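Local atomic coordinates of glyoxalase family protein (Bacillus cereus, PDB entry 1SS4), a protein that is of unknown function but belongs to the glyoxalase family, probably binds a metal ion, and may act as a methylmalonyl-CoA epimerase. Residues 101-106 / 144-149; 118-123 / 132-137. All coordinates share one frame; numbering follows the deposited sequence.

Contact 1 (101-106 / 144-149); sequences FTVEDI and IGLAEE
Glu148 OE2 accepts the backbone N-H of Ile106 at 2.9 Å (161° at the hydrogen), and a water reaches it as well. The amide comes to the anti side of the carboxylate, 22° out of its plane. Glu148 can reach so far because its CG stands anti to the backbone N (chi1 165°) and the chain runs on extended, with CG passing 3.3 Å from Glu104 O. The bond ties the first turn of helix 106-115 to the last strand of a beta-alpha-beta-beta-beta module, the repeat of the glyoxalase (VOC) fold. Asp105 OD1 and Glu148 OE2 lie 3.8 Å apart; the water between them probably eases their repulsion, while Asp105 OD2 caps the helix at Glu108 N.

Before this turn, strand 101-103 runs parallel to strand 144-149. Ala147 sits between Phe101 and Val103: its N-H goes to Phe101 O (2.8 Å) and its O takes Val103 N (2.7 Å). Gly145 O accepts Phe101 N. Along the other edge of 101-103, a strand of the second subunit pairs antiparallel with Phe101, Thr102 and Val103, extending the sheet. Phe101 suits the buried face, where Ile144 CG2 meets the ring edge in plane, 3.4 Å from CD2.

Contact 2 (118-123 / 132-137); sequences AELVGE and RLCYIR. With FMT (formic acid), chain F.
Glu119 and Arg137 face each other as a hydrogen-bonded antiparallel pair: Arg137 N donates its N-H to Glu119 O at 2.8 Å, and Glu119 N donates to Arg137 O at 2.9 Å. Their side chains leave the sheet together, side by side, with Glu119 CG against Arg137 CB at 3.3 Å. The long aliphatic parts of both residues make this packing possible, whereas their charged ends do not meet. Instead, the bend of Arg137 at chi2 (-101°) carries its guanidinium to a formate, probably from the crystallisation liquor, which lies at the guanidinium edge. NE holds formate O1 at 2.8 Å and NH2 makes a longer bond to O2. The group is further steadied by the backbone oxygens of Ala89 and Gly141.

On the other face Leu120 and Ile136 form the non-hydrogen-bonded pair. Leu120 CD1 presses on Ile136 CD1 at 3.4 Å, a tight fit, and also rests on Cys134 CB at 3.5 Å. Ala118 CB touches Ile136 CG2. Ala118 and the small Cys134 also touch helix 106-115, while Ile136 packs on Leu146 of the neighbouring strand.

Farther along, Val121 N bonds Tyr135 O at 2.8 Å, and Val121 CB packs on Tyr135 CB. Direct pairing pauses here and resumes where Leu133 bonds Val125. A water accepts the N-H groups of Gly122 and Tyr135, its oxygen 2.9 Å from each N, bridging the two strands where 119-127 is broken by a bulge or short loop. Gly122 has phi and psi of -132° and -124°, a conformation that glycine adopts far more easily than residues with a side chain. Next to it, the carboxylate of Glu123 makes a salt bridge with Arg49 of the second subunit. Together these segments form a beta hairpin with an irregular outer strand, built into the beta-alpha-beta-beta-beta module of the glyoxalase fold.

Overall arrangement
From the N terminus, the chain first builds the four-stranded sheet made of strands 9-18, 35-42, 57-64 and 71-79, then enters the second sheet with strand 95-103. After helix 106-115 it forms the hairpin of strands 119-127 and 131-137, where contact 2 closes a short loop. Strand 143-149 then returns to pair with 95-103, so contact 1 closes a much longer loop that contains contact 2. Strands 131-137 and 143-149 are neighbours, joined at Ile144 O and Ile136 N, and at Glu148 N and Arg132 O. The two contacts thus bind the outer strands to the central pair, and both reach the second subunit.

Contact 1 (101-106 / 144-149)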
ATOM      1  N   PHE A 101       2.858 -10.420  -1.091  1.00 24.56           N
ATOM      2  CA  PHE A 101       4.198 -10.806  -1.548  1.00 25.01           C
ATOM      3  C   PHE A 101       4.185 -12.250  -2.082  1.00 27.88           C
ATOM      4  O   PHE A 101       3.527 -13.119  -1.512  1.00 26.36           O
ATOM      5  CB  PHE A 101       5.197 -10.763  -0.384  1.00 25.53           C
ATOM      6  CG  PHE A 101       5.380  -9.402   0.226  1.00 26.06           C
ATOM      7  CD1 PHE A 101       6.110  -8.418  -0.438  1.00 26.58           C
ATOM      8  CD2 PHE A 101       4.874  -9.122   1.493  1.00 25.40           C
ATOM      9  CE1 PHE A 101       6.346  -7.169   0.148  1.00 27.88           C
ATOM     10  CE2 PHE A 101       5.104  -7.873   2.092  1.00 30.39           C
ATOM     11  CZ  PHE A 101       5.846  -6.894   1.413  1.00 26.71           C
ATOM     12  N   THR A 102       4.902 -12.505  -3.174  1.00 28.33           N
ATOM     13  CA  THR A 102       4.997 -13.883  -3.669  1.00 30.30           C
ATOM     14  C   THR A 102       6.364 -14.343  -3.184  1.00 29.12           C
ATOM     15  O   THR A 102       7.354 -13.657  -3.406  1.00 27.57           O
ATOM     16  CB  THR A 102       4.983 -13.979  -5.197  1.00 31.66           C
ATOM     17  OG1 THR A 102       3.720 -13.521  -5.692  1.00 31.56           O
ATOM     18  CG2 THR A 102       5.189 -15.452  -5.644  1.00 29.49           C
ATOM     19  N   VAL A 103       6.407 -15.476  -2.498  1.00 29.57           N
ATOM     20  CA  VAL A 103       7.661 -16.008  -1.976  1.00 34.23           C
ATOM     21  C   VAL A 103       7.938 -17.397  -2.541  1.00 36.11           C
ATOM     22  O   VAL A 103       7.058 -18.035  -3.123  1.00 35.52           O
ATOM     23  CB  VAL A 103       7.641 -16.080  -0.428  1.00 32.71           C
ATOM     24  CG1 VAL A 103       7.554 -14.675   0.145  1.00 32.78           C
ATOM     25  CG2 VAL A 103       6.471 -16.922   0.047  1.00 32.53           C
ATOM     26  N   GLU A 104       9.167 -17.866  -2.373  1.00 38.53           N
ATOM     27  CA  GLU A 104       9.533 -19.170  -2.893  1.00 40.96           C
ATOM     28  C   GLU A 104       8.807 -20.311  -2.185  1.00 41.27           C
ATOM     29  O   GLU A 104       8.190 -21.163  -2.829  1.00 42.10           O
ATOM     30  CB  GLU A 104      11.037 -19.360  -2.777  1.00 44.30           C
ATOM     31  CG  GLU A 104      11.571 -20.422  -3.700  1.00 50.29           C
ATOM     32  CD  GLU A 104      13.072 -20.500  -3.649  1.00 53.86           C
ATOM     33  OE1 GLU A 104      13.604 -20.968  -2.614  1.00 56.56           O
ATOM     34  OE2 GLU A 104      13.716 -20.081  -4.637  1.00 56.06           O
ATOM     35  N   ASP A 105       8.889 -20.336  -0.861  1.00 40.49           N
ATOM     36  CA  ASP A 105       8.227 -21.372  -0.082  1.00 41.16           C
ATOM     37  C   ASP A 105       7.417 -20.746   1.035  1.00 38.49           C
ATOM     38  O   ASP A 105       7.971 -20.278   2.030  1.00 38.36           O
ATOM     39  CB  ASP A 105       9.239 -22.335   0.529  1.00 45.10           C
ATOM     40  CG  ASP A 105       8.579 -23.322   1.474  1.00 48.23           C
ATOM     41  OD1 ASP A 105       7.806 -24.181   1.003  1.00 53.19           O
ATOM     42  OD2 ASP A 105       8.812 -23.222   2.689  1.00 50.93           O
ATOM     43  N   ILE A 106       6.102 -20.765   0.876  1.00 37.88           N
ATOM     44  CA  ILE A 106       5.218 -20.155   1.851  1.00 37.41           C
ATOM     45  C   ILE A 106       5.225 -20.852   3.211  1.00 37.04           C
ATOM     46  O   ILE A 106       5.108 -20.199   4.250  1.00 34.31           O
ATOM     47  CB  ILE A 106       3.781 -20.060   1.273  1.00 35.96           C
ATOM     48  CG1 ILE A 106       2.891 -19.227   2.195  1.00 35.34           C
ATOM     49  CG2 ILE A 106       3.213 -21.456   1.040  1.00 38.46           C
ATOM     50  CD1 ILE A 106       1.510 -19.000   1.618  1.00 30.62           C
ATOM     51  N   ILE A 144      -0.424  -8.522   6.083  1.00 22.18           N
ATOM     52  CA  ILE A 144       0.389  -8.841   4.912  1.00 25.29           C
ATOM     53  C   ILE A 144      -0.190 -10.089   4.261  1.00 23.89           C
ATOM     54  O   ILE A 144      -0.773 -10.923   4.926  1.00 25.32           O
ATOM     55  CB  ILE A 144       1.830  -9.180   5.315  1.00 28.26           C
ATOM     56  CG1 ILE A 144       2.437  -8.031   6.115  1.00 32.38           C
ATOM     57  CG2 ILE A 144       2.641  -9.461   4.098  1.00 33.94           C
ATOM     58  CD1 ILE A 144       2.573  -6.759   5.324  1.00 31.75           C
ATOM     59  N   GLY A 145      -0.025 -10.196   2.952  1.00 24.02           N
ATOM     60  CA  GLY A 145      -0.482 -11.354   2.225  1.00 22.98           C
ATOM     61  C   GLY A 145       0.772 -12.063   1.713  1.00 24.65           C
ATOM     62  O   GLY A 145       1.766 -11.427   1.364  1.00 22.81           O
ATOM     63  N   LEU A 146       0.732 -13.386   1.695  1.00 23.95           N
ATOM     64  CA  LEU A 146       1.856 -14.184   1.202  1.00 24.65           C
ATOM     65  C   LEU A 146       1.323 -15.193   0.214  1.00 23.89           C
ATOM     66  O   LEU A 146       0.246 -15.731   0.405  1.00 24.67           O
ATOM     67  CB  LEU A 146       2.536 -14.930   2.341  1.00 26.45           C
ATOM     68  CG  LEU A 146       3.212 -14.177   3.477  1.00 28.04           C
ATOM     69  CD1 LEU A 146       3.711 -15.191   4.498  1.00 28.05           C
ATOM     70  CD2 LEU A 146       4.350 -13.350   2.946  1.00 28.21           C
ATOM     71  N   ALA A 147       2.071 -15.435  -0.854  1.00 25.65           N
ATOM     72  CA  ALA A 147       1.672 -16.427  -1.846  1.00 29.07           C
ATOM     73  C   ALA A 147       2.886 -17.139  -2.427  1.00 30.31           C
ATOM     74  O   ALA A 147       3.976 -16.577  -2.491  1.00 28.41           O
ATOM     75  CB  ALA A 147       0.915 -15.776  -2.971  1.00 26.49           C
ATOM     76  N   GLU A 148       2.666 -18.378  -2.847  1.00 32.92           N
ATOM     77  CA  GLU A 148       3.696 -19.192  -3.481  1.00 35.42           C
ATOM     78  C   GLU A 148       3.096 -19.753  -4.769  1.00 35.32           C
ATOM     79  O   GLU A 148       1.995 -20.304  -4.767  1.00 32.66           O
ATOM     80  CB  GLU A 148       4.139 -20.352  -2.576  1.00 37.90           C
ATOM     81  CG  GLU A 148       4.938 -21.409  -3.337  1.00 41.05           C
ATOM     82  CD  GLU A 148       5.238 -22.653  -2.520  1.00 43.67           C
ATOM     83  OE1 GLU A 148       5.445 -23.716  -3.142  1.00 46.05           O
ATOM     84  OE2 GLU A 148       5.284 -22.580  -1.272  1.00 42.89           O
ATOM     85  N   GLU A 149       3.826 -19.593  -5.866  1.00 38.99           N
ATOM     86  CA  GLU A 149       3.396 -20.072  -7.178  1.00 44.16           C
ATOM     87  C   GLU A 149       3.664 -21.578  -7.322  1.00 45.97           C
ATOM     88  O   GLU A 149       4.713 -22.068  -6.906  1.00 46.24           O
ATOM     89  CB  GLU A 149       4.155 -19.306  -8.258  1.00 45.63           C
ATOM     90  CG  GLU A 149       3.282 -18.608  -9.265  1.00 51.38           C
ATOM     91  CD  GLU A 149       3.721 -17.177  -9.490  1.00 54.96           C
ATOM     92  OE1 GLU A 149       4.945 -16.949  -9.638  1.00 56.74           O
ATOM     93  OE2 GLU A 149       2.844 -16.284  -9.521  1.00 55.45           O
TER
HETATM   94  O   HOH W   1       2.383 -14.437  -7.492  1.00 40.47           O
HETATM   95  O   HOH W   2       6.594 -18.798  -5.566  1.00 31.56           O
HETATM   96  O   HOH W   3       5.314 -24.320   0.689  1.00 43.39           O

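Contact 2 (118-123 / 132-137)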
ATOM      1  N   ALA A 118       4.543 -13.469  14.507  1.00 45.47           N
ATOM      2  CA  ALA A 118       3.493 -13.145  13.542  1.00 41.79           C
ATOM      3  C   ALA A 118       2.376 -14.169  13.701  1.00 41.83           C
ATOM      4  O   ALA A 118       2.613 -15.268  14.217  1.00 40.10           O
ATOM      5  CB  ALA A 118       4.051 -13.174  12.118  1.00 41.93           C
ATOM      6  N   GLU A 119       1.165 -13.822  13.274  1.00 39.24           N
ATOM      7  CA  GLU A 119       0.041 -14.740  13.408  1.00 41.48           C
ATOM      8  C   GLU A 119      -0.743 -14.965  12.118  1.00 40.69           C
ATOM      9  O   GLU A 119      -1.163 -14.016  11.451  1.00 37.31           O
ATOM     10  CB  GLU A 119      -0.930 -14.253  14.492  1.00 45.20           C
ATOM     11  CG  GLU A 119      -1.830 -13.103  14.043  1.00 52.15           C
ATOM     12  CD  GLU A 119      -3.088 -12.950  14.893  1.00 55.23           C
ATOM     13  OE1 GLU A 119      -3.924 -13.885  14.901  1.00 58.53           O
ATOM     14  OE2 GLU A 119      -3.240 -11.895  15.548  1.00 55.26           O
ATOM     15  N   LEU A 120      -0.954 -16.238  11.787  1.00 40.19           N
ATOM     16  CA  LEU A 120      -1.701 -16.616  10.596  1.00 39.40           C
ATOM     17  C   LEU A 120      -3.164 -16.186  10.789  1.00 38.81           C
ATOM     18  O   LEU A 120      -3.793 -16.524  11.796  1.00 39.07           O
ATOM     19  CB  LEU A 120      -1.586 -18.128  10.403  1.00 41.37           C
ATOM     20  CG  LEU A 120      -2.231 -18.761   9.173  1.00 44.76           C
ATOM     21  CD1 LEU A 120      -1.652 -18.136   7.901  1.00 45.49           C
ATOM     22  CD2 LEU A 120      -1.985 -20.279   9.203  1.00 44.25           C
ATOM     23  N   VAL A 121      -3.714 -15.437   9.839  1.00 35.70           N
ATOM     24  CA  VAL A 121      -5.087 -14.961   9.983  1.00 34.59           C
ATOM     25  C   VAL A 121      -6.106 -16.052   9.762  1.00 35.99           C
ATOM     26  O   VAL A 121      -7.070 -16.171  10.520  1.00 37.67           O
ATOM     27  CB  VAL A 121      -5.377 -13.795   9.021  1.00 34.90           C
ATOM     28  CG1 VAL A 121      -6.827 -13.304   9.191  1.00 32.65           C
ATOM     29  CG2 VAL A 121      -4.402 -12.675   9.302  1.00 32.11           C
ATOM     30  N   GLY A 122      -5.893 -16.846   8.723  1.00 36.07           N
ATOM     31  CA  GLY A 122      -6.801 -17.932   8.412  1.00 37.80           C
ATOM     32  C   GLY A 122      -5.970 -19.175   8.182  1.00 38.37           C
ATOM     33  O   GLY A 122      -5.183 -19.560   9.033  1.00 39.07           O
ATOM     34  N   GLU A 123      -6.129 -19.795   7.023  1.00 39.97           N
ATOM     35  CA  GLU A 123      -5.361 -20.986   6.701  1.00 41.41           C
ATOM     36  C   GLU A 123      -4.522 -20.709   5.467  1.00 40.88           C
ATOM     37  O   GLU A 123      -4.781 -19.748   4.738  1.00 39.26           O
ATOM     38  CB  GLU A 123      -6.302 -22.155   6.394  1.00 44.52           C
ATOM     39  CG  GLU A 123      -7.334 -22.427   7.470  1.00 47.72           C
ATOM     40  CD  GLU A 123      -8.441 -23.371   7.018  1.00 49.63           C
ATOM     41  OE1 GLU A 123      -9.437 -23.486   7.759  1.00 52.32           O
ATOM     42  OE2 GLU A 123      -8.326 -23.992   5.940  1.00 50.64           O
ATOM     43  N   ARG A 132      -0.928 -20.900  -3.594  1.00 46.20           N
ATOM     44  CA  ARG A 132      -1.129 -21.314  -2.219  1.00 42.67           C
ATOM     45  C   ARG A 132      -0.912 -19.953  -1.566  1.00 41.62           C
ATOM     46  O   ARG A 132       0.052 -19.259  -1.893  1.00 41.54           O
ATOM     47  CB  ARG A 132      -0.070 -22.317  -1.758  1.00 41.98           C
ATOM     48  CG  ARG A 132      -0.369 -23.773  -2.159  1.00 40.99           C
ATOM     49  CD  ARG A 132       0.572 -24.750  -1.454  1.00 40.68           C
ATOM     50  NE  ARG A 132       0.320 -24.803  -0.016  1.00 39.53           N
ATOM     51  CZ  ARG A 132       1.267 -24.952   0.903  1.00 39.67           C
ATOM     52  NH1 ARG A 132       2.536 -25.068   0.530  1.00 41.77           N
ATOM     53  NH2 ARG A 132       0.955 -24.959   2.192  1.00 39.32           N
ATOM     54  N   LEU A 133      -1.813 -19.547  -0.678  1.00 38.43           N
ATOM     55  CA  LEU A 133      -1.658 -18.242  -0.049  1.00 36.80           C
ATOM     56  C   LEU A 133      -2.316 -18.125   1.318  1.00 34.79           C
ATOM     57  O   LEU A 133      -3.140 -18.954   1.700  1.00 34.66           O
ATOM     58  CB  LEU A 133      -2.223 -17.152  -0.963  1.00 33.67           C
ATOM     59  CG  LEU A 133      -3.747 -17.072  -1.032  1.00 34.83           C
ATOM     60  CD1 LEU A 133      -4.153 -15.754  -1.677  1.00 32.33           C
ATOM     61  CD2 LEU A 133      -4.307 -18.267  -1.806  1.00 36.07           C
ATOM     62  N   CYS A 134      -1.941 -17.072   2.041  1.00 31.78           N
ATOM     63  CA  CYS A 134      -2.479 -16.809   3.359  1.00 31.26           C
ATOM     64  C   CYS A 134      -2.321 -15.333   3.711  1.00 29.63           C
ATOM     65  O   CYS A 134      -1.646 -14.576   3.002  1.00 27.16           O
ATOM     66  CB  CYS A 134      -1.745 -17.639   4.412  1.00 32.24           C
ATOM     67  SG  CYS A 134      -0.012 -17.171   4.619  1.00 34.78           S
ATOM     68  N   TYR A 135      -2.960 -14.949   4.807  1.00 26.76           N
ATOM     69  CA  TYR A 135      -2.874 -13.595   5.347  1.00 27.33           C
ATOM     70  C   TYR A 135      -2.193 -13.774   6.686  1.00 29.54           C
ATOM     71  O   TYR A 135      -2.492 -14.709   7.428  1.00 30.20           O
ATOM     72  CB  TYR A 135      -4.254 -12.982   5.589  1.00 24.57           C
ATOM     73  CG  TYR A 135      -4.882 -12.281   4.406  1.00 24.81           C
ATOM     74  CD1 TYR A 135      -6.026 -11.492   4.578  1.00 25.26           C
ATOM     75  CD2 TYR A 135      -4.361 -12.415   3.125  1.00 24.98           C
ATOM     76  CE1 TYR A 135      -6.628 -10.859   3.501  1.00 25.23           C
ATOM     77  CE2 TYR A 135      -4.958 -11.795   2.044  1.00 24.47           C
ATOM     78  CZ  TYR A 135      -6.094 -11.018   2.241  1.00 24.86           C
ATOM     79  OH  TYR A 135      -6.699 -10.434   1.161  1.00 27.47           O
ATOM     80  N   ILE A 136      -1.285 -12.870   6.998  1.00 30.27           N
ATOM     81  CA  ILE A 136      -0.544 -12.919   8.240  1.00 32.66           C
ATOM     82  C   ILE A 136      -0.563 -11.551   8.869  1.00 32.46           C
ATOM     83  O   ILE A 136      -0.497 -10.550   8.156  1.00 31.44           O
ATOM     84  CB  ILE A 136       0.938 -13.269   7.969  1.00 36.16           C
ATOM     85  CG1 ILE A 136       1.039 -14.682   7.407  1.00 38.02           C
ATOM     86  CG2 ILE A 136       1.768 -13.099   9.237  1.00 37.68           C
ATOM     87  CD1 ILE A 136       0.674 -15.741   8.404  1.00 42.64           C
ATOM     88  N   ARG A 137      -0.673 -11.517  10.198  1.00 31.48           N
ATOM     89  CA  ARG A 137      -0.599 -10.280  10.958  1.00 30.15           C
ATOM     90  C   ARG A 137       0.879 -10.269  11.358  1.00 30.51           C
ATOM     91  O   ARG A 137       1.328 -11.104  12.167  1.00 28.72           O
ATOM     92  CB  ARG A 137      -1.481 -10.342  12.210  1.00 30.99           C
ATOM     93  CG  ARG A 137      -2.976 -10.313  11.935  1.00 33.84           C
ATOM     94  CD  ARG A 137      -3.542  -8.939  12.186  1.00 36.28           C
ATOM     95  NE  ARG A 137      -4.919  -8.784  11.715  1.00 32.91           N
ATOM     96  CZ  ARG A 137      -5.381  -7.660  11.182  1.00 31.84           C
ATOM     97  NH1 ARG A 137      -4.561  -6.627  11.066  1.00 27.84           N
ATOM     98  NH2 ARG A 137      -6.649  -7.562  10.775  1.00 24.59           N
TER
HETATM   99  C   FMT F 403      -7.830 -10.760  12.148  0.95 41.61           C
HETATM  100  O1  FMT F 403      -6.625 -10.802  12.562  0.95 40.03           O
HETATM  101  O2  FMT F 403      -7.904 -10.457  10.912  0.95 41.11           O
HETATM  102  O   HOH W   4      -4.520 -17.065   6.128  1.00 34.46           O